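Local coordinates for mandelate racemase/muconate lactonizing enzyme/Enolase superfamily (Rhodobacter sphaeroides, PDB 2HZG), which belongs to the enolase superfamily, pairing an N-terminal capping domain with a TIM-barrel domain that carries a carboxylate-lined metal site, here occupied by sodium, at residues Val63-Ser68 / Gly90-Asp95; Val8-Leu13 / Leu29-Ala34; Ile299-His304 / Gln317-Leu322; His257-Ala262 / Ala287-Asp292. All coordinates share one frame; numbering follows the deposited sequence. Where two conformers were deposited one is given.

Contact 1 (Val63-Ser68 / Gly90-Asp95); sequences VCRPVS and GYNSMD
Three hydrogen bonds join the loop residues Val63 and Arg65 to the last turn of helix 79-92 and the residues just after it. Asp95 N gives a nearly straight bond to Val63 O (2.9 Å), and Arg65 N another to Asn92 O (2.8 Å). The third comes from a side chain: Ser93 OG donates to Arg65 O at 2.6 Å, meeting it from above the carbonyl plane. A water then donates both to Ser93 OG and to Pro66 O, so the hydroxyl is gripped from two directions. Ser93 is the first residue to leave helical geometry; the loop after helix 48-56 returns here to the C-terminal end of helix 79-92, within the N-terminal domain of the enolase superfamily. Apolar contacts gather round Val63. Its CG1 sits over one face of the Tyr91 ring, 4.1 Å from the centroid in a CH-pi contact, while CG2 lies against Met94 CE at 3.6 Å. Flat polar groups supply the third kind of contact: the Arg65 guanidinium and the Asn92 amide stack with planes 22° apart, OD1 over the guanidinium face. Their polar bonds go elsewhere, Arg65 NE to Gly62 O and Asn92 ND2 to Ser70 OG.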
loop_
_atom_site.group_PDB
_atom_site.type_symbol
_atom_site.label_atom_id
_atom_site.label_comp_id
_atom_site.label_asym_id
_atom_site.label_seq_id
_atom_site.Cartn_x
_atom_site.Cartn_y
_atom_site.Cartn_z
ATOM N N VAL A 63 -15.859 -1.264 -5.463
ATOM C CA VAL A 63 -14.452 -0.860 -5.664
ATOM C C VAL A 63 -13.486 -1.667 -4.786
ATOM O O VAL A 63 -12.346 -1.251 -4.508
ATOM C CB VAL A 63 -14.229 0.691 -5.609
ATOM C CG1 VAL A 63 -15.052 1.400 -6.734
ATOM C CG2 VAL A 63 -14.547 1.264 -4.231
ATOM N N CYS A 64 -13.967 -2.838 -4.366
ATOM C CA CYS A 64 -13.113 -3.843 -3.748
ATOM C C CYS A 64 -13.440 -5.236 -4.344
ATOM O O CYS A 64 -13.892 -6.147 -3.655
ATOM C CB CYS A 64 -13.247 -3.795 -2.223
ATOM S SG CYS A 64 -12.017 -4.725 -1.314
ATOM N N ARG A 65 -13.220 -5.364 -5.646
ATOM C CA ARG A 65 -13.428 -6.625 -6.343
ATOM C C ARG A 65 -12.118 -7.380 -6.454
ATOM O O ARG A 65 -11.056 -6.762 -6.417
ATOM C CB ARG A 65 -13.955 -6.346 -7.755
ATOM C CG ARG A 65 -15.252 -5.609 -7.742
ATOM C CD ARG A 65 -15.887 -5.567 -9.107
ATOM N NE ARG A 65 -16.483 -4.259 -9.284
ATOM C CZ ARG A 65 -17.350 -3.941 -10.244
ATOM N NH1 ARG A 65 -17.730 -4.863 -11.133
ATOM N NH2 ARG A 65 -17.829 -2.693 -10.313
ATOM N N PRO A 66 -12.189 -8.709 -6.638
ATOM C CA PRO A 66 -10.969 -9.467 -6.935
ATOM C C PRO A 66 -10.358 -8.951 -8.231
ATOM O O PRO A 66 -11.086 -8.545 -9.146
ATOM C CB PRO A 66 -11.482 -10.898 -7.130
ATOM C CG PRO A 66 -12.972 -10.717 -7.540
ATOM C CD PRO A 66 -13.387 -9.574 -6.632
ATOM N N VAL A 67 -9.033 -8.963 -8.319
ATOM C CA VAL A 67 -8.372 -8.509 -9.537
ATOM C C VAL A 67 -8.905 -9.221 -10.805
ATOM O O VAL A 67 -9.035 -8.592 -11.854
ATOM C CB VAL A 67 -6.826 -8.575 -9.416
ATOM C CG1 VAL A 67 -6.134 -8.262 -10.777
ATOM C CG2 VAL A 67 -6.358 -7.610 -8.331
ATOM N N SER A 68 -9.229 -10.509 -10.690
ATOM C CA SER A 68 -9.710 -11.319 -11.824
ATOM C C SER A 68 -10.938 -10.743 -12.539
ATOM O O SER A 68 -11.118 -10.962 -13.737
ATOM C CB SER A 68 -10.047 -12.729 -11.357
ATOM O OG SER A 68 -11.141 -12.697 -10.463
ATOM N N GLY A 90 -7.325 -0.742 -11.173
ATOM C CA GLY A 90 -7.166 0.436 -10.320
ATOM C C GLY A 90 -8.480 0.959 -9.745
ATOM O O GLY A 90 -8.543 1.394 -8.595
ATOM N N TYR A 91 -9.542 0.905 -10.544
ATOM C CA TYR A 91 -10.841 1.375 -10.100
ATOM C C TYR A 91 -11.579 0.299 -9.301
ATOM O O TYR A 91 -11.982 0.547 -8.149
ATOM C CB TYR A 91 -11.678 1.848 -11.308
ATOM C CG TYR A 91 -13.064 2.335 -10.926
ATOM C CD1 TYR A 91 -13.255 3.630 -10.436
ATOM C CD2 TYR A 91 -14.171 1.494 -11.027
ATOM C CE1 TYR A 91 -14.524 4.079 -10.068
ATOM C CE2 TYR A 91 -15.442 1.931 -10.661
ATOM C CZ TYR A 91 -15.606 3.230 -10.187
ATOM O OH TYR A 91 -16.866 3.668 -9.821
ATOM N N ASN A 92 -11.765 -0.882 -9.911
ATOM C CA ASN A 92 -12.563 -1.972 -9.317
ATOM C C ASN A 92 -11.933 -2.590 -8.068
ATOM O O ASN A 92 -12.634 -3.191 -7.251
ATOM C CB ASN A 92 -12.805 -3.104 -10.329
ATOM C CG ASN A 92 -13.848 -2.751 -11.394
ATOM O OD1 ASN A 92 -14.615 -1.807 -11.235
ATOM N ND2 ASN A 92 -13.888 -3.541 -12.476
ATOM N N SER A 93 -10.604 -2.498 -7.950
ATOM C CA SER A 93 -9.898 -3.078 -6.785
ATOM C C SER A 93 -9.206 -1.985 -5.963
ATOM O O SER A 93 -8.233 -2.238 -5.262
ATOM C CB SER A 93 -8.877 -4.139 -7.238
ATOM O OG SER A 93 -9.521 -5.220 -7.897
ATOM N N MET A 94 -9.706 -0.759 -6.075
ATOM C CA MET A 94 -9.139 0.389 -5.351
ATOM C C MET A 94 -8.933 0.144 -3.845
ATOM O O MET A 94 -7.882 0.499 -3.296
ATOM C CB MET A 94 -9.985 1.645 -5.595
ATOM C CG MET A 94 -9.497 2.907 -4.855
ATOM S SD MET A 94 -10.717 4.221 -5.082
ATOM C CE MET A 94 -12.024 3.786 -3.942
ATOM N N ASP A 95 -9.920 -0.464 -3.181
ATOM C CA ASP A 95 -9.873 -0.653 -1.726
ATOM C C ASP A 95 -9.196 -1.971 -1.320
ATOM O O ASP A 95 -9.190 -2.365 -0.129
ATOM C CB ASP A 95 -11.287 -0.586 -1.135
ATOM C CG ASP A 95 -11.848 0.843 -1.080
ATOM O OD1 ASP A 95 -11.179 1.799 -1.525
ATOM O OD2 ASP A 95 -12.986 0.999 -0.576
HETATM O O HOH W 1 -10.963 -5.877 -10.157
#

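Contact 2 (Val8-Leu13 / Leu29-Ala34); sequences VDLFYL and LLVRVA
With CG anti to the backbone N (chi1 -176°) and the chain bent at chi3 (57°), Arg32 bends across to the neighbouring strand, toward Asp9, whose own CG lies beside the backbone N. The two side chains run alongside each other, and NH2 of Arg32 reaches OD2 of Asp9 in a 3.0 Å salt bridge. The bond lies in the guanidinium plane but meets the carboxylate from above its plane, the two groups being turned nearly perpendicular. A water completes the grip, donating to Asp9 OD2 and to Arg32 O and accepting from Arg32 NE, which ties the ion pair to the backbone. Phe11 shares this side of the sheet: its CZ sits over a face of the Arg32 guanidinium, 3.8 Å from NH2, with ring and guanidinium planes 80° apart. Farther along, Leu30 CD1 meets Leu13 CD1 at 3.8 Å.

On the opposite face the contacts between side chains are apolar. Val31 CG1 touches Val8 CG1 at 3.7 Å, and Leu10 CD2 packs on Val31. Leu29 instead sets a methyl group, CD1, against the backbone at Phe11 O. Helices 48-56 and 99-118 cover this side through Phe55 and Met102.

Paired N-H...O bonds run both ways between Asp9 and Arg32 and between Phe11 and Leu30, setting the register. Strand 27-35 is central in an antiparallel order with 5-14 and 38-44, the three-stranded meander packed on helices that characterises the N-terminal capping domain of the enolase superfamily.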
loop_
_atom_site.group_PDB
_atom_site.type_symbol
_atom_site.label_atom_id
_atom_site.label_comp_id
_atom_site.label_asym_id
_atom_site.label_seq_id
_atom_site.Cartn_x
_atom_site.Cartn_y
_atom_site.Cartn_z
ATOM N N VAL A 8 -5.859 -16.975 -16.726
ATOM C CA VAL A 8 -4.756 -16.363 -15.988
ATOM C C VAL A 8 -4.426 -17.364 -14.918
ATOM O O VAL A 8 -5.219 -17.565 -13.980
ATOM C CB VAL A 8 -5.118 -15.009 -15.325
ATOM C CG1 VAL A 8 -3.883 -14.399 -14.613
ATOM C CG2 VAL A 8 -5.710 -14.024 -16.334
ATOM N N ASP A 9 -3.266 -18.006 -15.071
ATOM C CA ASP A 9 -2.827 -19.011 -14.127
ATOM C C ASP A 9 -1.683 -18.485 -13.289
ATOM O O ASP A 9 -0.722 -17.885 -13.811
ATOM C CB ASP A 9 -2.422 -20.310 -14.837
ATOM C CG ASP A 9 -3.607 -20.968 -15.512
ATOM O OD1 ASP A 9 -4.607 -21.242 -14.807
ATOM O OD2 ASP A 9 -3.558 -21.148 -16.745
ATOM N N LEU A 10 -1.818 -18.734 -11.990
ATOM C CA LEU A 10 -0.933 -18.193 -10.966
ATOM C C LEU A 10 -0.150 -19.321 -10.316
ATOM O O LEU A 10 -0.742 -20.225 -9.728
ATOM C CB LEU A 10 -1.770 -17.475 -9.906
ATOM C CG LEU A 10 -2.767 -16.393 -10.376
ATOM C CD1 LEU A 10 -3.419 -15.667 -9.163
ATOM C CD2 LEU A 10 -2.095 -15.384 -11.315
ATOM N N PHE A 11 1.176 -19.230 -10.391
ATOM C CA PHE A 11 2.086 -20.258 -9.905
ATOM C C PHE A 11 2.887 -19.740 -8.720
ATOM O O PHE A 11 3.746 -18.885 -8.877
ATOM C CB PHE A 11 3.036 -20.673 -11.032
ATOM C CG PHE A 11 2.338 -21.319 -12.197
ATOM C CD1 PHE A 11 2.256 -22.715 -12.278
ATOM C CD2 PHE A 11 1.752 -20.540 -13.199
ATOM C CE1 PHE A 11 1.615 -23.328 -13.351
ATOM C CE2 PHE A 11 1.098 -21.144 -14.280
ATOM C CZ PHE A 11 1.028 -22.546 -14.349
ATOM N N TYR A 12 2.581 -20.264 -7.533
ATOM C CA TYR A 12 3.316 -19.920 -6.316
ATOM C C TYR A 12 4.557 -20.813 -6.312
ATOM O O TYR A 12 4.441 -22.023 -6.172
ATOM C CB TYR A 12 2.436 -20.191 -5.082
ATOM C CG TYR A 12 2.963 -19.753 -3.707
ATOM C CD1 TYR A 12 4.301 -19.375 -3.495
ATOM C CD2 TYR A 12 2.107 -19.774 -2.598
ATOM C CE1 TYR A 12 4.758 -18.996 -2.209
ATOM C CE2 TYR A 12 2.545 -19.401 -1.319
ATOM C CZ TYR A 12 3.861 -19.017 -1.125
ATOM O OH TYR A 12 4.271 -18.651 0.153
ATOM N N LEU A 13 5.734 -20.225 -6.513
ATOM C CA LEU A 13 6.958 -21.007 -6.484
ATOM C C LEU A 13 7.750 -20.696 -5.229
ATOM O O LEU A 13 7.761 -19.549 -4.787
ATOM C CB LEU A 13 7.825 -20.723 -7.723
ATOM C CG LEU A 13 7.176 -20.971 -9.093
ATOM C CD1 LEU A 13 8.253 -20.829 -10.170
ATOM C CD2 LEU A 13 6.500 -22.340 -9.135
ATOM N N LEU A 29 5.853 -15.395 -7.460
ATOM C CA LEU A 29 4.526 -15.624 -8.001
ATOM C C LEU A 29 4.588 -15.349 -9.502
ATOM O O LEU A 29 4.754 -14.207 -9.915
ATOM C CB LEU A 29 3.446 -14.773 -7.312
ATOM C CG LEU A 29 2.019 -15.019 -7.866
ATOM C CD1 LEU A 29 1.511 -16.439 -7.609
ATOM C CD2 LEU A 29 1.048 -14.020 -7.278
ATOM N N LEU A 30 4.496 -16.413 -10.301
ATOM C CA LEU A 30 4.522 -16.277 -11.756
ATOM C C LEU A 30 3.097 -16.261 -12.301
ATOM O O LEU A 30 2.191 -16.856 -11.730
ATOM C CB LEU A 30 5.331 -17.419 -12.396
ATOM C CG LEU A 30 6.836 -17.537 -12.094
ATOM C CD1 LEU A 30 7.460 -18.545 -13.055
ATOM C CD2 LEU A 30 7.563 -16.198 -12.230
ATOM N N VAL A 31 2.909 -15.560 -13.405
ATOM C CA VAL A 31 1.577 -15.335 -13.931
ATOM C C VAL A 31 1.620 -15.686 -15.400
ATOM O O VAL A 31 2.393 -15.091 -16.155
ATOM C CB VAL A 31 1.133 -13.840 -13.799
ATOM C CG1 VAL A 31 -0.257 -13.646 -14.395
ATOM C CG2 VAL A 31 1.146 -13.352 -12.327
ATOM N N ARG A 32 0.797 -16.654 -15.800
ATOM C CA ARG A 32 0.681 -16.993 -17.215
ATOM C C ARG A 32 -0.686 -16.556 -17.696
ATOM O O ARG A 32 -1.703 -17.052 -17.205
ATOM C CB ARG A 32 0.863 -18.506 -17.450
ATOM C CG ARG A 32 0.855 -18.894 -18.944
ATOM C CD ARG A 32 0.902 -20.403 -19.175
ATOM N NE ARG A 32 -0.196 -21.099 -18.514
ATOM C CZ ARG A 32 -0.142 -22.351 -18.063
ATOM N NH1 ARG A 32 0.971 -23.080 -18.215
ATOM N NH2 ARG A 32 -1.207 -22.874 -17.456
ATOM N N VAL A 33 -0.710 -15.634 -18.650
ATOM C CA VAL A 33 -1.959 -15.169 -19.234
ATOM C C VAL A 33 -2.119 -15.844 -20.607
ATOM O O VAL A 33 -1.141 -15.945 -21.368
ATOM C CB VAL A 33 -1.981 -13.626 -19.375
ATOM C CG1 VAL A 33 -3.287 -13.152 -20.033
ATOM C CG2 VAL A 33 -1.794 -12.944 -17.998
ATOM N N ALA A 34 -3.328 -16.325 -20.895
ATOM C CA ALA A 34 -3.657 -16.886 -22.209
ATOM C C ALA A 34 -4.771 -16.069 -22.851
ATOM O O ALA A 34 -5.793 -15.793 -22.217
ATOM C CB ALA A 34 -4.085 -18.375 -22.096
HETATM O O HOH W 2 -2.691 -19.451 -18.571
#

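Contact 3 (Ile299-His304 / Gln317-Leu322); sequences ITYVNH and QPFAGL
Strand 300-303, a stave of the parallel TIM barrel, receives on its outward side the segment that follows helix 309-316, so that Tyr301 meets Phe319 and Pro318 where the chain heads for strand 327-331. The two rings lie oblique to each other, with centroids 5.2 Å apart and planes at 48°. CD2 of Tyr301 comes within 3.5 Å of Phe319 CG, and its CE2 lies equally near CD2 of the same phenylalanine. Beyond them the phenol oxygen of Tyr301 passes alongside the proline ring, 3.5 Å from Pro318 CB. Phe319 holds its CG between backbone N and carbonyl carbon (chi1 74°), which swings the ring back over the strand; its CE2 and CZ reach the Asn303 backbone, CE2 standing 3.7 Å from Asn303 N. CZ also lies 3.7 Å from Asn303 OD1, whose polar partner is Glu329 N on the neighbouring strand. A type I turn from Phe319 to Leu322 then carries the chain onward. Since no hydrogen bond crosses between the segments, van der Waals fit between aromatic and proline surfaces joins them, while the buried Asn303 amide oxygen finds its bond in the barrel sheet.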
loop_
_atom_site.group_PDB
_atom_site.type_symbol
_atom_site.label_atom_id
_atom_site.label_comp_id
_atom_site.label_asym_id
_atom_site.label_seq_id
_atom_site.Cartn_x
_atom_site.Cartn_y
_atom_site.Cartn_z
ATOM N N ILE A 299 16.683 13.103 -13.507
ATOM C CA ILE A 299 17.023 12.098 -12.499
ATOM C C ILE A 299 17.313 10.757 -13.182
ATOM O O ILE A 299 16.535 10.289 -14.003
ATOM C CB ILE A 299 15.901 11.973 -11.417
ATOM C CG1 ILE A 299 15.762 13.312 -10.657
ATOM C CG2 ILE A 299 16.190 10.797 -10.437
ATOM C CD1 ILE A 299 14.533 13.428 -9.774
ATOM N N THR A 300 18.442 10.148 -12.836
ATOM C CA THR A 300 18.807 8.832 -13.345
ATOM C C THR A 300 17.819 7.749 -12.905
ATOM O O THR A 300 17.526 7.597 -11.720
ATOM C CB THR A 300 20.221 8.428 -12.911
ATOM O OG1 THR A 300 21.150 9.443 -13.305
ATOM C CG2 THR A 300 20.633 7.060 -13.562
ATOM N N TYR A 301 17.312 7.009 -13.888
ATOM C CA TYR A 301 16.424 5.881 -13.658
ATOM C C TYR A 301 17.235 4.576 -13.678
ATOM O O TYR A 301 18.104 4.399 -14.518
ATOM C CB TYR A 301 15.342 5.864 -14.747
ATOM C CG TYR A 301 14.315 4.776 -14.616
ATOM C CD1 TYR A 301 13.009 5.067 -14.187
ATOM C CD2 TYR A 301 14.616 3.454 -14.999
ATOM C CE1 TYR A 301 12.044 4.055 -14.093
ATOM C CE2 TYR A 301 13.663 2.437 -14.900
ATOM C CZ TYR A 301 12.387 2.749 -14.449
ATOM O OH TYR A 301 11.459 1.756 -14.364
ATOM N N VAL A 302 16.946 3.684 -12.732
ATOM C CA VAL A 302 17.592 2.383 -12.667
ATOM C C VAL A 302 16.497 1.388 -12.352
ATOM O O VAL A 302 15.547 1.712 -11.640
ATOM C CB VAL A 302 18.711 2.292 -11.552
ATOM C CG1 VAL A 302 19.649 1.105 -11.823
ATOM C CG2 VAL A 302 19.543 3.594 -11.423
ATOM N N ASN A 303 16.611 0.182 -12.890
ATOM C CA ASN A 303 15.766 -0.902 -12.420
ATOM C C ASN A 303 16.112 -1.294 -10.980
ATOM O O ASN A 303 17.274 -1.161 -10.547
ATOM C CB ASN A 303 15.903 -2.131 -13.322
ATOM C CG ASN A 303 17.302 -2.706 -13.303
ATOM O OD1 ASN A 303 18.277 -1.983 -13.467
ATOM N ND2 ASN A 303 17.408 -3.998 -13.075
ATOM N N HIS A 304 15.099 -1.744 -10.241
ATOM C CA HIS A 304 15.334 -2.582 -9.082
ATOM C C HIS A 304 15.026 -4.020 -9.485
ATOM O O HIS A 304 13.894 -4.330 -9.851
ATOM C CB HIS A 304 14.462 -2.212 -7.868
ATOM C CG HIS A 304 14.552 -3.224 -6.770
ATOM N ND1 HIS A 304 13.691 -4.295 -6.669
ATOM C CD2 HIS A 304 15.457 -3.376 -5.775
ATOM C CE1 HIS A 304 14.043 -5.052 -5.646
ATOM N NE2 HIS A 304 15.111 -4.513 -5.084
ATOM N N GLN A 317 12.927 -3.065 -19.465
ATOM C CA GLN A 317 12.065 -2.515 -20.529
ATOM C C GLN A 317 11.815 -0.999 -20.398
ATOM O O GLN A 317 11.985 -0.274 -21.369
ATOM C CB GLN A 317 10.721 -3.257 -20.642
ATOM C CG GLN A 317 10.785 -4.791 -20.795
ATOM C CD GLN A 317 11.438 -5.252 -22.094
ATOM O OE1 GLN A 317 11.419 -4.540 -23.115
ATOM N NE2 GLN A 317 12.032 -6.436 -22.058
ATOM N N PRO A 318 11.436 -0.503 -19.196
ATOM C CA PRO A 318 11.046 0.915 -19.108
ATOM C C PRO A 318 12.144 1.950 -19.359
ATOM O O PRO A 318 11.835 3.142 -19.500
ATOM C CB PRO A 318 10.550 1.043 -17.664
ATOM C CG PRO A 318 10.224 -0.382 -17.252
ATOM C CD PRO A 318 11.297 -1.163 -17.883
ATOM N N PHE A 319 13.407 1.531 -19.381
ATOM C CA PHE A 319 14.477 2.470 -19.703
ATOM C C PHE A 319 15.398 1.961 -20.805
ATOM O O PHE A 319 16.499 2.477 -20.980
ATOM C CB PHE A 319 15.233 2.986 -18.438
ATOM C CG PHE A 319 16.186 1.983 -17.756
ATOM C CD1 PHE A 319 17.538 2.318 -17.569
ATOM C CD2 PHE A 319 15.722 0.774 -17.212
ATOM C CE1 PHE A 319 18.411 1.469 -16.900
ATOM C CE2 PHE A 319 16.582 -0.097 -16.560
ATOM C CZ PHE A 319 17.949 0.250 -16.391
ATOM N N ALA A 320 14.913 0.975 -21.571
ATOM C CA ALA A 320 15.675 0.375 -22.670
ATOM C C ALA A 320 16.152 1.445 -23.656
ATOM O O ALA A 320 17.292 1.429 -24.105
ATOM C CB ALA A 320 14.829 -0.670 -23.400
ATOM N N GLY A 321 15.268 2.379 -23.991
ATOM C CA GLY A 321 15.576 3.385 -25.001
ATOM C C GLY A 321 16.236 4.632 -24.467
ATOM O O GLY A 321 16.493 5.557 -25.232
ATOM N N LEU A 322 16.522 4.663 -23.165
ATOM C CA LEU A 322 17.227 5.796 -22.564
ATOM C C LEU A 322 18.729 5.522 -22.485
ATOM O O LEU A 322 19.237 4.948 -21.509
ATOM C CB LEU A 322 16.649 6.132 -21.186
ATOM C CG LEU A 322 15.145 6.390 -21.117
ATOM C CD1 LEU A 322 14.791 6.770 -19.677
ATOM C CD2 LEU A 322 14.701 7.483 -22.102
#

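Contact 4 (His257-Ala262 / Ala287-Asp292); sequences HNFHMA and AKRVAD
Phe259 and Arg289 meet flat against flat. The guanidinium lies on the phenylalanine ring with planes only 7° apart and centres 3.8 Å apart, a stack that is also a cation-pi contact. Arg289 NE stands over the middle of the ring, and CZ comes to 3.4 Å from Phe259 CD2. An extended chain from CG to NE, launched with CG anti to the backbone N (chi1 -168°), lets the arginine run across the ring, its CD adding a CH-pi contact with the same face. Deeper in, the packing becomes purely apolar: Val290 CG2 is wedged between Phe259 CD1, 3.8 Å away, and Ala262 CB at 3.7 Å.

Helices 259-268 and 284-297 lie side by side on the outside of the TIM barrel, one before and one after strand 273-276 in the chain, and Val290 and Ala262 both rest on Ile276 of that strand. Asn258 caps the first helix, its OD1 accepting from Met261 N at 3.0 Å.

The solvent side is looser. Arg289 is exposed, and His260 approaches it only weakly, CE1 lying 4.0 Å from NH2 with ring and guanidinium planes nearly perpendicular. Farther round the second helix, Lys288 NZ bridges to Asp292 OD1 at 2.8 Å, using the syn lone pair. His260 also packs on Gly233 of the second subunit, so this side is not all solvent.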
loop_
_atom_site.group_PDB
_atom_site.type_symbol
_atom_site.label_atom_id
_atom_site.label_comp_id
_atom_site.label_asym_id
_atom_site.label_seq_id
_atom_site.Cartn_x
_atom_site.Cartn_y
_atom_site.Cartn_z
ATOM N N HIS A 257 4.587 1.215 -5.175
ATOM C CA HIS A 257 3.589 0.306 -5.752
ATOM C C HIS A 257 2.609 1.117 -6.610
ATOM O O HIS A 257 1.606 0.606 -7.062
ATOM C CB HIS A 257 2.866 -0.522 -4.672
ATOM C CG HIS A 257 2.178 0.312 -3.629
ATOM N ND1 HIS A 257 2.716 0.540 -2.379
ATOM C CD2 HIS A 257 0.996 0.975 -3.656
ATOM C CE1 HIS A 257 1.892 1.302 -1.682
ATOM N NE2 HIS A 257 0.839 1.573 -2.430
ATOM N N ASN A 258 2.912 2.395 -6.810
ATOM C CA ASN A 258 2.242 3.180 -7.826
ATOM C C ASN A 258 3.166 4.271 -8.326
ATOM O O ASN A 258 4.232 4.505 -7.748
ATOM C CB ASN A 258 0.880 3.733 -7.344
ATOM C CG ASN A 258 0.992 4.531 -6.046
ATOM O OD1 ASN A 258 1.687 5.541 -5.994
ATOM N ND2 ASN A 258 0.305 4.078 -5.004
ATOM N N PHE A 259 2.752 4.931 -9.400
ATOM C CA PHE A 259 3.518 6.020 -9.989
ATOM C C PHE A 259 3.805 7.168 -9.008
ATOM O O PHE A 259 4.912 7.675 -8.970
ATOM C CB PHE A 259 2.816 6.567 -11.248
ATOM C CG PHE A 259 3.372 7.881 -11.730
ATOM C CD1 PHE A 259 4.536 7.924 -12.486
ATOM C CD2 PHE A 259 2.730 9.081 -11.419
ATOM C CE1 PHE A 259 5.055 9.114 -12.930
ATOM C CE2 PHE A 259 3.253 10.298 -11.842
ATOM C CZ PHE A 259 4.415 10.319 -12.606
ATOM N N HIS A 260 2.802 7.609 -8.259
ATOM C CA HIS A 260 2.996 8.782 -7.408
ATOM C C HIS A 260 3.982 8.604 -6.250
ATOM O O HIS A 260 4.640 9.561 -5.875
ATOM C CB HIS A 260 1.659 9.418 -6.979
ATOM C CG HIS A 260 1.032 10.218 -8.079
ATOM N ND1 HIS A 260 0.018 9.725 -8.873
ATOM C CD2 HIS A 260 1.329 11.449 -8.567
ATOM C CE1 HIS A 260 -0.299 10.626 -9.788
ATOM N NE2 HIS A 260 0.479 11.681 -9.621
ATOM N N MET A 261 4.085 7.400 -5.697
ATOM C CA MET A 261 5.160 7.107 -4.729
ATOM C C MET A 261 6.553 7.415 -5.317
ATOM O O MET A 261 7.400 8.014 -4.649
ATOM C CB MET A 261 5.094 5.664 -4.266
ATOM C CG MET A 261 3.912 5.382 -3.363
ATOM S SD MET A 261 3.940 3.696 -2.765
ATOM C CE MET A 261 5.373 3.661 -1.668
ATOM N N ALA A 262 6.769 7.042 -6.574
ATOM C CA ALA A 262 8.026 7.349 -7.253
ATOM C C ALA A 262 8.129 8.854 -7.553
ATOM O O ALA A 262 9.169 9.474 -7.281
ATOM C CB ALA A 262 8.162 6.528 -8.528
ATOM N N ALA A 287 6.000 1.992 -14.689
ATOM C CA ALA A 287 7.444 2.133 -14.691
ATOM C C ALA A 287 7.941 3.066 -15.800
ATOM O O ALA A 287 8.779 3.921 -15.563
ATOM C CB ALA A 287 8.085 0.754 -14.816
ATOM N N LYS A 288 7.418 2.885 -17.016
ATOM C CA LYS A 288 7.708 3.770 -18.137
ATOM C C LYS A 288 7.241 5.207 -17.837
ATOM O O LYS A 288 7.909 6.183 -18.192
ATOM C CB LYS A 288 7.010 3.228 -19.400
ATOM C CG LYS A 288 7.109 4.108 -20.632
ATOM C CD LYS A 288 8.536 4.250 -21.163
ATOM C CE LYS A 288 8.536 4.891 -22.588
ATOM N NZ LYS A 288 7.727 6.152 -22.618
ATOM N N ARG A 289 6.086 5.322 -17.193
ATOM C CA ARG A 289 5.590 6.624 -16.759
ATOM C C ARG A 289 6.607 7.283 -15.807
ATOM O O ARG A 289 6.915 8.458 -15.965
ATOM C CB ARG A 289 4.213 6.474 -16.116
ATOM C CG ARG A 289 3.502 7.774 -15.904
ATOM C CD ARG A 289 2.163 7.549 -15.258
ATOM N NE ARG A 289 1.581 8.830 -14.846
ATOM C CZ ARG A 289 0.565 8.946 -14.007
ATOM N NH1 ARG A 289 0.012 7.851 -13.478
ATOM N NH2 ARG A 289 0.119 10.154 -13.697
ATOM N N VAL A 290 7.172 6.510 -14.874
ATOM C CA VAL A 290 8.256 7.026 -13.998
ATOM C C VAL A 290 9.496 7.449 -14.793
ATOM O O VAL A 290 10.054 8.540 -14.571
ATOM C CB VAL A 290 8.668 6.002 -12.887
ATOM C CG1 VAL A 290 9.830 6.568 -12.013
ATOM C CG2 VAL A 290 7.483 5.646 -12.032
ATOM N N ALA A 291 9.922 6.593 -15.726
ATOM C CA ALA A 291 11.086 6.899 -16.561
ATOM C C ALA A 291 10.944 8.220 -17.338
ATOM O O ALA A 291 11.886 9.026 -17.364
ATOM C CB ALA A 291 11.407 5.717 -17.502
ATOM N N ASP A 292 9.771 8.443 -17.940
ATOM C CA ASP A 292 9.446 9.724 -18.591
ATOM C C ASP A 292 9.556 10.886 -17.573
ATOM O O ASP A 292 10.151 11.930 -17.868
ATOM C CB ASP A 292 8.014 9.723 -19.161
ATOM C CG ASP A 292 7.787 8.691 -20.283
ATOM O OD1 ASP A 292 8.739 8.078 -20.807
ATOM O OD2 ASP A 292 6.604 8.494 -20.649
#

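From the N terminus, contact 2 comes first, closing the connection between strands 5-14 and 27-35. Contact 1 follows, bringing the loop after helix 48-56 back to the end of helix 79-92; its nearest atoms are about 7 Å from contact 2, in the same N-terminal domain. In the barrel, contact 4 spans strand 273-276 to pair helices 259-268 and 284-297, and contact 3 then closes the loop round helix 309-316. All four are in series, none nested or crossed. Contacts 3 and 4 touch: Tyr301 and Pro318 pack on Ala287 and Ala291, so that helix 284-297 belongs to both neighbourhoods. Contacts 1, 2 and 4 each reach the second subunit; contact 3 does not.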